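Erythrocyte membrane protein 1 (PDB 2XU0) probably binds host cell surface receptors, this piece being the N-terminal segment and first Duffy-binding-like domain of a variant linked to rosetting. Local coordinates at residues Glu401-Lys406 and Tyr418-Asp422; Tyr308-Leu313 and Asp414-Tyr418. The protein carries 10 engineered substitutions. One frame throughout, in Å; residues are numbered along the deposited sequence. Where two conformers were deposited one is given.

Interactions 1 and 2 both use the short helix 415-423 and share Y418, whose side chain reaches from one to the other. Interaction 1 sets this helix across the C-terminal end of the long helix 371-407; it is partly buried and largely polar round W405 and K406, with an indole-carboxylate hydrogen bond seen in one conformer of E419 and a salt bridge, while a water bridges Y418 and E401 at its other end. Interaction 2 lies deeper, nearer the centre of the chain, and seats the same helix on the start of helix 311-338 through proline, leucine and aromatic packing. The two meet where L421 CD1 packs on L313 CD1 at 3.8 Å, so that apolar contacts run on from one into the other.

Interaction 1 of 2, residues Glu401-Lys406 and Tyr418-Asp422; sequences EIQKWK and YENLD
W405 and Y418 head a helix-helix packing contact in which helix 415-423 lies nearly square across the C-terminal end of helix 371-407, the axes of the two segments 10.2 Å apart and crossing at -100°. The two aromatic side chains run alongside each other, oppositely directed, W405 CG resting 3.8 Å from Y418 CB. With CG anti to the backbone N (chi1 171°), the W405 indole is laid against helix 415-423, and one face covers the Y418-E419 peptide, E419 N lying 3.6 Å above its plane. In the modelled conformer of E419, one of two, W405 NE1 donates to OE2 at 2.7 Å, bent to 153°; the oxygen is met from above its carboxylate plane. At the far rim of the indole, the D422 carboxylate lies obliquely by CH2. D422 OD1 is hydrogen-bonded to S427 OG and forms a salt bridge with K406 NZ at 3.3 Å. Y418 points the other way, toward E401: its OH lies 3.4 Å from E401 CB, while I402 CD1 packs at the ring edge. A water joins Y418 OH to E401 OE1, an oxygen that K404 NZ also grips at 3.0 Å. The arrangement is a near-perpendicular packing of two consecutive helices joined by a short loop, here within the C-terminal subdomain of the Duffy-binding-like fold.

Interaction 2 of 2, residues Tyr308-Leu313 and Asp414-Tyr418; sequences YVPQFL and DKEFY
P310 packs against F417 and D414 where the N-terminus of helix 311-338 meets the first turn of helix 415-423, a buried join between two parts of the helical Duffy-binding-like fold. P310 CD sits over the F417 ring in a CH-pi contact, 3.4 Å from the centroid and 14° off the normal. P310 CG also lies 3.6 Å from D414 OD1. V309 CG2 packs on F417 CE1, and L313 CD1 on CE2. With CG anti to the backbone N (chi1 -162°), the phenyl group of F417 is directed onto P310; I29 and I33 of helix 22-39, in the N-terminal segment, also touch it. As the N-cap residue, P310 begins the helix that brings F312 and L313 round to Y418. Farther out, the Q311 side chain is hydrogen-bonded to D198, D207 and the backbone N of M208, and the Y308 hydroxyl to T258. The Y418 hydroxyl lies at the edge of the F312 ring, near its plane, and 3.5 Å from L313 CG.

Interaction 1 of 2, residues Glu401-Lys406 and Tyr418-Asp422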
ATOM      1  N   GLU A 401     -16.797  -5.696  -4.826  1.00 36.25           N
ATOM      2  CA  GLU A 401     -15.867  -6.570  -5.558  1.00 35.43           C
ATOM      3  C   GLU A 401     -16.247  -8.037  -5.367  1.00 39.91           C
ATOM      4  O   GLU A 401     -16.263  -8.783  -6.339  1.00 39.91           O
ATOM      5  CB  GLU A 401     -14.382  -6.293  -5.185  1.00 35.71           C
ATOM      6  CG  GLU A 401     -13.901  -4.911  -5.604  1.00 34.08           C
ATOM      7  CD  GLU A 401     -13.994  -4.641  -7.098  1.00 51.81           C
ATOM      8  OE1 GLU A 401     -13.051  -5.012  -7.829  1.00 48.09           O
ATOM      9  OE2 GLU A 401     -15.016  -4.078  -7.546  1.00 49.60           O
ATOM     10  N   ILE A 402     -16.587  -8.431  -4.128  1.00 37.97           N
ATOM     11  CA  ILE A 402     -17.048  -9.773  -3.779  1.00 40.54           C
ATOM     12  C   ILE A 402     -18.377 -10.095  -4.538  1.00 49.27           C
ATOM     13  O   ILE A 402     -18.500 -11.184  -5.108  1.00 50.17           O
ATOM     14  CB  ILE A 402     -17.184  -9.911  -2.229  1.00 44.26           C
ATOM     15  CG1 ILE A 402     -15.817 -10.057  -1.524  1.00 43.64           C
ATOM     16  CG2 ILE A 402     -18.156 -11.042  -1.817  1.00 47.28           C
ATOM     17  CD1 ILE A 402     -14.966 -11.352  -1.839  1.00 48.06           C
ATOM     18  N   GLN A 403     -19.342  -9.139  -4.549  1.00 46.97           N
ATOM     19  CA  GLN A 403     -20.657  -9.266  -5.226  1.00 47.76           C
ATOM     20  C   GLN A 403     -20.510  -9.364  -6.738  1.00 52.92           C
ATOM     21  O   GLN A 403     -21.253 -10.117  -7.382  1.00 52.45           O
ATOM     22  CB  GLN A 403     -21.617  -8.103  -4.874  1.00 48.85           C
ATOM     23  CG  GLN A 403     -22.156  -8.112  -3.435  1.00 61.87           C
ATOM     24  CD  GLN A 403     -22.720  -9.446  -3.004  1.00 82.81           C
ATOM     25  OE1 GLN A 403     -22.240 -10.060  -2.048  1.00 79.36           O
ATOM     26  NE2 GLN A 403     -23.719  -9.946  -3.723  1.00 73.46           N
ATOM     27  N   LYS A 404     -19.557  -8.600  -7.299  1.00 49.57           N
ATOM     28  CA  LYS A 404     -19.236  -8.625  -8.717  1.00 51.08           C
ATOM     29  C   LYS A 404     -18.796 -10.064  -9.071  1.00 60.91           C
ATOM     30  O   LYS A 404     -19.258 -10.596 -10.071  1.00 61.56           O
ATOM     31  CB  LYS A 404     -18.133  -7.600  -9.019  1.00 53.15           C
ATOM     32  CG  LYS A 404     -17.540  -7.687 -10.416  1.00 70.92           C
ATOM     33  CD  LYS A 404     -16.336  -6.775 -10.583  1.00 83.74           C
ATOM     34  CE  LYS A 404     -15.100  -7.301  -9.892  1.00 99.27           C
ATOM     35  NZ  LYS A 404     -13.916  -6.505 -10.272  1.00104.93           N
ATOM     36  N   TRP A 405     -17.986 -10.714  -8.201  1.00 60.66           N
ATOM     37  CA  TRP A 405     -17.519 -12.083  -8.410  1.00 62.63           C
ATOM     38  C   TRP A 405     -18.664 -13.094  -8.433  1.00 67.45           C
ATOM     39  O   TRP A 405     -18.687 -13.963  -9.308  1.00 67.15           O
ATOM     40  CB  TRP A 405     -16.451 -12.491  -7.370  1.00 62.50           C
ATOM     41  CG  TRP A 405     -16.125 -13.952  -7.438  1.00 64.40           C
ATOM     42  CD1 TRP A 405     -15.394 -14.581  -8.404  1.00 67.42           C
ATOM     43  CD2 TRP A 405     -16.667 -14.985  -6.605  1.00 64.65           C
ATOM     44  NE1 TRP A 405     -15.426 -15.942  -8.208  1.00 67.23           N
ATOM     45  CE2 TRP A 405     -16.214 -16.219  -7.120  1.00 68.90           C
ATOM     46  CE3 TRP A 405     -17.515 -14.988  -5.485  1.00 66.31           C
ATOM     47  CZ2 TRP A 405     -16.557 -17.446  -6.537  1.00 68.64           C
ATOM     48  CZ3 TRP A 405     -17.860 -16.202  -4.912  1.00 68.14           C
ATOM     49  CH2 TRP A 405     -17.384 -17.413  -5.437  1.00 68.87           C
ATOM     50  N   LYS A 406     -19.579 -13.001  -7.446  1.00 64.66           N
ATOM     51  CA  LYS A 406     -20.732 -13.888  -7.290  1.00 65.27           C
ATOM     52  C   LYS A 406     -21.670 -13.818  -8.492  1.00 71.20           C
ATOM     53  O   LYS A 406     -22.096 -14.861  -8.996  1.00 70.39           O
ATOM     54  CB  LYS A 406     -21.497 -13.548  -5.999  1.00 67.17           C
ATOM     55  CG  LYS A 406     -21.056 -14.359  -4.793  1.00 80.11           C
ATOM     56  CD  LYS A 406     -21.341 -13.636  -3.479  1.00 89.03           C
ATOM     57  CE  LYS A 406     -21.253 -14.550  -2.274  1.00101.57           C
ATOM     58  NZ  LYS A 406     -19.863 -15.018  -2.002  1.00110.51           N
ATOM     59  N   TYR A 418     -10.680 -13.730  -6.490  1.00 35.96           N
ATOM     60  CA  TYR A 418     -11.883 -13.614  -5.663  1.00 36.90           C
ATOM     61  C   TYR A 418     -12.516 -15.009  -5.438  1.00 44.21           C
ATOM     62  O   TYR A 418     -13.039 -15.241  -4.352  1.00 43.80           O
ATOM     63  CB  TYR A 418     -12.854 -12.538  -6.184  1.00 37.08           C
ATOM     64  CG  TYR A 418     -12.387 -11.128  -5.878  1.00 38.99           C
ATOM     65  CD1 TYR A 418     -12.544 -10.577  -4.607  1.00 40.82           C
ATOM     66  CD2 TYR A 418     -11.813 -10.331  -6.865  1.00 39.56           C
ATOM     67  CE1 TYR A 418     -12.096  -9.283  -4.317  1.00 41.62           C
ATOM     68  CE2 TYR A 418     -11.389  -9.028  -6.593  1.00 39.57           C
ATOM     69  CZ  TYR A 418     -11.522  -8.513  -5.315  1.00 42.66           C
ATOM     70  OH  TYR A 418     -11.073  -7.240  -5.038  1.00 39.75           O
ATOM     71  N   GLU A 419     -12.336 -15.969  -6.398  1.00 42.79           N
ATOM     72  CA  GLU A 419     -12.793 -17.370  -6.252  1.00 43.78           C
ATOM     73  C   GLU A 419     -12.051 -17.973  -5.030  1.00 47.21           C
ATOM     74  O   GLU A 419     -12.684 -18.552  -4.157  1.00 47.24           O
ATOM     75  CB  GLU A 419     -12.470 -18.192  -7.530  1.00 45.21           C
ATOM     76  CG  GLU A 419     -13.683 -18.777  -8.239  0.50 54.50           C
ATOM     77  CD  GLU A 419     -13.820 -18.425  -9.710  0.50 65.72           C
ATOM     78  OE1 GLU A 419     -12.914 -18.779 -10.502  0.50 60.73           O
ATOM     79  OE2 GLU A 419     -14.861 -17.839 -10.083  0.50 47.53           O
ATOM     80  N   ASN A 420     -10.720 -17.765  -4.946  1.00 43.29           N
ATOM     81  CA  ASN A 420      -9.887 -18.239  -3.840  1.00 42.52           C
ATOM     82  C   ASN A 420     -10.205 -17.613  -2.491  1.00 46.09           C
ATOM     83  O   ASN A 420     -10.104 -18.310  -1.493  1.00 45.49           O
ATOM     84  CB  ASN A 420      -8.411 -18.097  -4.158  1.00 45.07           C
ATOM     85  CG  ASN A 420      -7.879 -19.278  -4.910  1.00 65.53           C
ATOM     86  OD1 ASN A 420      -7.472 -20.283  -4.315  1.00 63.43           O
ATOM     87  ND2 ASN A 420      -7.920 -19.203  -6.238  1.00 51.60           N
ATOM     88  N   LEU A 421     -10.547 -16.306  -2.441  1.00 44.15           N
ATOM     89  CA  LEU A 421     -10.922 -15.610  -1.198  1.00 43.72           C
ATOM     90  C   LEU A 421     -12.186 -16.230  -0.628  1.00 49.82           C
ATOM     91  O   LEU A 421     -12.307 -16.389   0.587  1.00 49.41           O
ATOM     92  CB  LEU A 421     -11.205 -14.110  -1.447  1.00 42.79           C
ATOM     93  CG  LEU A 421     -10.037 -13.161  -1.490  1.00 46.18           C
ATOM     94  CD1 LEU A 421     -10.505 -11.800  -1.914  1.00 45.50           C
ATOM     95  CD2 LEU A 421      -9.331 -13.079  -0.127  1.00 46.93           C
ATOM     96  N   ASP A 422     -13.134 -16.531  -1.518  1.00 50.00           N
ATOM     97  CA  ASP A 422     -14.415 -17.165  -1.214  1.00 52.59           C
ATOM     98  C   ASP A 422     -14.224 -18.567  -0.653  1.00 58.27           C
ATOM     99  O   ASP A 422     -14.862 -18.883   0.347  1.00 58.71           O
ATOM    100  CB  ASP A 422     -15.306 -17.210  -2.458  1.00 55.69           C
ATOM    101  CG  ASP A 422     -16.602 -17.963  -2.243  1.00 74.10           C
ATOM    102  OD1 ASP A 422     -17.534 -17.382  -1.648  1.00 76.02           O
ATOM    103  OD2 ASP A 422     -16.698 -19.120  -2.706  1.00 82.65           O
TER
HETATM  104  O   HOH W   1     -10.579  -5.845  -7.187  1.00 44.24           O

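Interaction 2 of 2, residues Tyr308-Leu313 and Asp414-Tyr418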
ATOM      1  N   TYR A 308       0.196 -10.084  -8.561  1.00 27.39           N
ATOM      2  CA  TYR A 308      -0.895 -11.005  -8.929  1.00 26.78           C
ATOM      3  C   TYR A 308      -2.062 -10.871  -7.953  1.00 28.90           C
ATOM      4  O   TYR A 308      -2.965 -11.709  -7.928  1.00 26.50           O
ATOM      5  CB  TYR A 308      -0.392 -12.456  -9.110  1.00 27.65           C
ATOM      6  CG  TYR A 308       0.527 -12.536 -10.304  1.00 30.48           C
ATOM      7  CD1 TYR A 308       0.011 -12.656 -11.591  1.00 33.38           C
ATOM      8  CD2 TYR A 308       1.889 -12.274 -10.174  1.00 30.55           C
ATOM      9  CE1 TYR A 308       0.836 -12.586 -12.710  1.00 35.41           C
ATOM     10  CE2 TYR A 308       2.712 -12.149 -11.288  1.00 30.83           C
ATOM     11  CZ  TYR A 308       2.184 -12.323 -12.555  1.00 37.63           C
ATOM     12  OH  TYR A 308       2.990 -12.288 -13.660  1.00 35.49           O
ATOM     13  N   VAL A 309      -2.038  -9.800  -7.162  1.00 26.56           N
ATOM     14  CA  VAL A 309      -3.100  -9.501  -6.185  1.00 27.26           C
ATOM     15  C   VAL A 309      -3.939  -8.343  -6.737  1.00 29.81           C
ATOM     16  O   VAL A 309      -3.343  -7.317  -7.086  1.00 30.31           O
ATOM     17  CB  VAL A 309      -2.549  -9.173  -4.748  1.00 29.82           C
ATOM     18  CG1 VAL A 309      -3.683  -8.774  -3.784  1.00 29.41           C
ATOM     19  CG2 VAL A 309      -1.747 -10.343  -4.184  1.00 29.13           C
ATOM     20  N   PRO A 310      -5.302  -8.442  -6.808  1.00 24.83           N
ATOM     21  CA  PRO A 310      -6.083  -7.284  -7.263  1.00 23.44           C
ATOM     22  C   PRO A 310      -5.656  -6.000  -6.564  1.00 25.41           C
ATOM     23  O   PRO A 310      -5.476  -5.963  -5.342  1.00 24.85           O
ATOM     24  CB  PRO A 310      -7.540  -7.668  -6.927  1.00 25.22           C
ATOM     25  CG  PRO A 310      -7.542  -9.165  -6.954  1.00 29.12           C
ATOM     26  CD  PRO A 310      -6.182  -9.574  -6.442  1.00 24.49           C
ATOM     27  N   GLN A 311      -5.508  -4.947  -7.351  1.00 23.55           N
ATOM     28  CA  GLN A 311      -5.048  -3.624  -6.910  1.00 25.68           C
ATOM     29  C   GLN A 311      -5.830  -3.028  -5.735  1.00 30.16           C
ATOM     30  O   GLN A 311      -5.215  -2.505  -4.802  1.00 30.15           O
ATOM     31  CB  GLN A 311      -4.966  -2.661  -8.103  1.00 27.86           C
ATOM     32  CG  GLN A 311      -4.387  -1.285  -7.748  1.00 27.85           C
ATOM     33  CD  GLN A 311      -4.116  -0.458  -8.940  1.00 32.97           C
ATOM     34  OE1 GLN A 311      -5.031  -0.065  -9.676  1.00 29.53           O
ATOM     35  NE2 GLN A 311      -2.848  -0.078  -9.100  1.00 33.10           N
ATOM     36  N   PHE A 312      -7.176  -3.112  -5.775  1.00 27.39           N
ATOM     37  CA  PHE A 312      -8.031  -2.610  -4.704  1.00 26.37           C
ATOM     38  C   PHE A 312      -7.656  -3.277  -3.358  1.00 27.17           C
ATOM     39  O   PHE A 312      -7.609  -2.607  -2.337  1.00 28.05           O
ATOM     40  CB  PHE A 312      -9.544  -2.834  -5.039  1.00 28.71           C
ATOM     41  CG  PHE A 312     -10.397  -2.691  -3.794  1.00 29.40           C
ATOM     42  CD1 PHE A 312     -10.596  -1.442  -3.208  1.00 30.78           C
ATOM     43  CD2 PHE A 312     -10.887  -3.817  -3.133  1.00 30.40           C
ATOM     44  CE1 PHE A 312     -11.240  -1.325  -1.971  1.00 30.63           C
ATOM     45  CE2 PHE A 312     -11.560  -3.693  -1.914  1.00 32.90           C
ATOM     46  CZ  PHE A 312     -11.749  -2.443  -1.349  1.00 30.18           C
ATOM     47  N   LEU A 313      -7.440  -4.602  -3.354  1.00 23.83           N
ATOM     48  CA  LEU A 313      -7.064  -5.335  -2.135  1.00 24.51           C
ATOM     49  C   LEU A 313      -5.684  -4.891  -1.602  1.00 29.26           C
ATOM     50  O   LEU A 313      -5.492  -4.764  -0.388  1.00 29.29           O
ATOM     51  CB  LEU A 313      -7.096  -6.869  -2.391  1.00 24.16           C
ATOM     52  CG  LEU A 313      -8.486  -7.425  -2.739  1.00 27.58           C
ATOM     53  CD1 LEU A 313      -8.415  -8.896  -3.091  1.00 26.34           C
ATOM     54  CD2 LEU A 313      -9.528  -7.121  -1.613  1.00 24.28           C
ATOM     55  N   ASP A 414      -9.355 -10.641 -12.466  1.00 41.41           N
ATOM     56  CA  ASP A 414      -9.444 -10.784 -11.004  1.00 40.45           C
ATOM     57  C   ASP A 414     -10.351 -11.914 -10.515  1.00 45.45           C
ATOM     58  O   ASP A 414     -10.376 -12.176  -9.307  1.00 45.50           O
ATOM     59  CB  ASP A 414      -9.907  -9.453 -10.377  1.00 41.62           C
ATOM     60  CG  ASP A 414      -8.887  -8.331 -10.359  1.00 47.81           C
ATOM     61  OD1 ASP A 414      -7.676  -8.620 -10.501  1.00 45.41           O
ATOM     62  OD2 ASP A 414      -9.292  -7.170 -10.152  1.00 53.92           O
ATOM     63  N   LYS A 415     -11.122 -12.558 -11.425  1.00 42.09           N
ATOM     64  CA  LYS A 415     -12.090 -13.618 -11.083  1.00 41.26           C
ATOM     65  C   LYS A 415     -11.513 -14.768 -10.259  1.00 43.51           C
ATOM     66  O   LYS A 415     -12.026 -15.009  -9.175  1.00 44.14           O
ATOM     67  CB  LYS A 415     -12.832 -14.139 -12.323  1.00 43.84           C
ATOM     68  CG  LYS A 415     -14.183 -14.753 -12.004  1.00 57.77           C
ATOM     69  CD  LYS A 415     -14.838 -15.321 -13.242  1.00 70.30           C
ATOM     70  CE  LYS A 415     -16.317 -15.544 -13.036  1.00 82.43           C
ATOM     71  NZ  LYS A 415     -16.953 -16.133 -14.244  1.00 94.17           N
ATOM     72  N   GLU A 416     -10.432 -15.440 -10.728  1.00 38.64           N
ATOM     73  CA  GLU A 416      -9.821 -16.558  -9.983  1.00 37.24           C
ATOM     74  C   GLU A 416      -9.391 -16.157  -8.583  1.00 40.66           C
ATOM     75  O   GLU A 416      -9.514 -16.980  -7.669  1.00 40.73           O
ATOM     76  CB  GLU A 416      -8.635 -17.184 -10.726  1.00 38.78           C
ATOM     77  CG  GLU A 416      -9.007 -18.071 -11.905  1.00 58.07           C
ATOM     78  CD  GLU A 416      -9.590 -19.435 -11.574  0.80 87.83           C
ATOM     79  OE1 GLU A 416     -10.339 -19.973 -12.420  0.60 76.68           O
ATOM     80  OE2 GLU A 416      -9.292 -19.972 -10.481  0.60 89.35           O
ATOM     81  N   PHE A 417      -8.865 -14.908  -8.403  1.00 35.57           N
ATOM     82  CA  PHE A 417      -8.423 -14.460  -7.067  1.00 33.55           C
ATOM     83  C   PHE A 417      -9.593 -14.396  -6.090  1.00 36.57           C
ATOM     84  O   PHE A 417      -9.506 -14.945  -4.994  1.00 36.96           O
ATOM     85  CB  PHE A 417      -7.716 -13.100  -7.130  1.00 33.24           C
ATOM     86  CG  PHE A 417      -6.892 -12.838  -5.900  1.00 32.31           C
ATOM     87  CD1 PHE A 417      -5.508 -12.989  -5.926  1.00 33.07           C
ATOM     88  CD2 PHE A 417      -7.486 -12.362  -4.732  1.00 32.38           C
ATOM     89  CE1 PHE A 417      -4.746 -12.714  -4.797  1.00 33.01           C
ATOM     90  CE2 PHE A 417      -6.721 -12.092  -3.600  1.00 33.59           C
ATOM     91  CZ  PHE A 417      -5.361 -12.293  -3.634  1.00 31.69           C
ATOM     92  N   TYR A 418     -10.680 -13.730  -6.490  1.00 35.96           N
ATOM     93  CA  TYR A 418     -11.883 -13.614  -5.663  1.00 36.90           C
ATOM     94  C   TYR A 418     -12.516 -15.009  -5.438  1.00 44.21           C
ATOM     95  O   TYR A 418     -13.039 -15.241  -4.352  1.00 43.80           O
ATOM     96  CB  TYR A 418     -12.854 -12.538  -6.184  1.00 37.08           C
ATOM     97  CG  TYR A 418     -12.387 -11.128  -5.878  1.00 38.99           C
ATOM     98  CD1 TYR A 418     -12.544 -10.577  -4.607  1.00 40.82           C
ATOM     99  CD2 TYR A 418     -11.813 -10.331  -6.865  1.00 39.56           C
ATOM    100  CE1 TYR A 418     -12.096  -9.283  -4.317  1.00 41.62           C
ATOM    101  CE2 TYR A 418     -11.389  -9.028  -6.593  1.00 39.57           C
ATOM    102  CZ  TYR A 418     -11.522  -8.513  -5.315  1.00 42.66           C
ATOM    103  OH  TYR A 418     -11.073  -7.240  -5.038  1.00 39.75           O
TER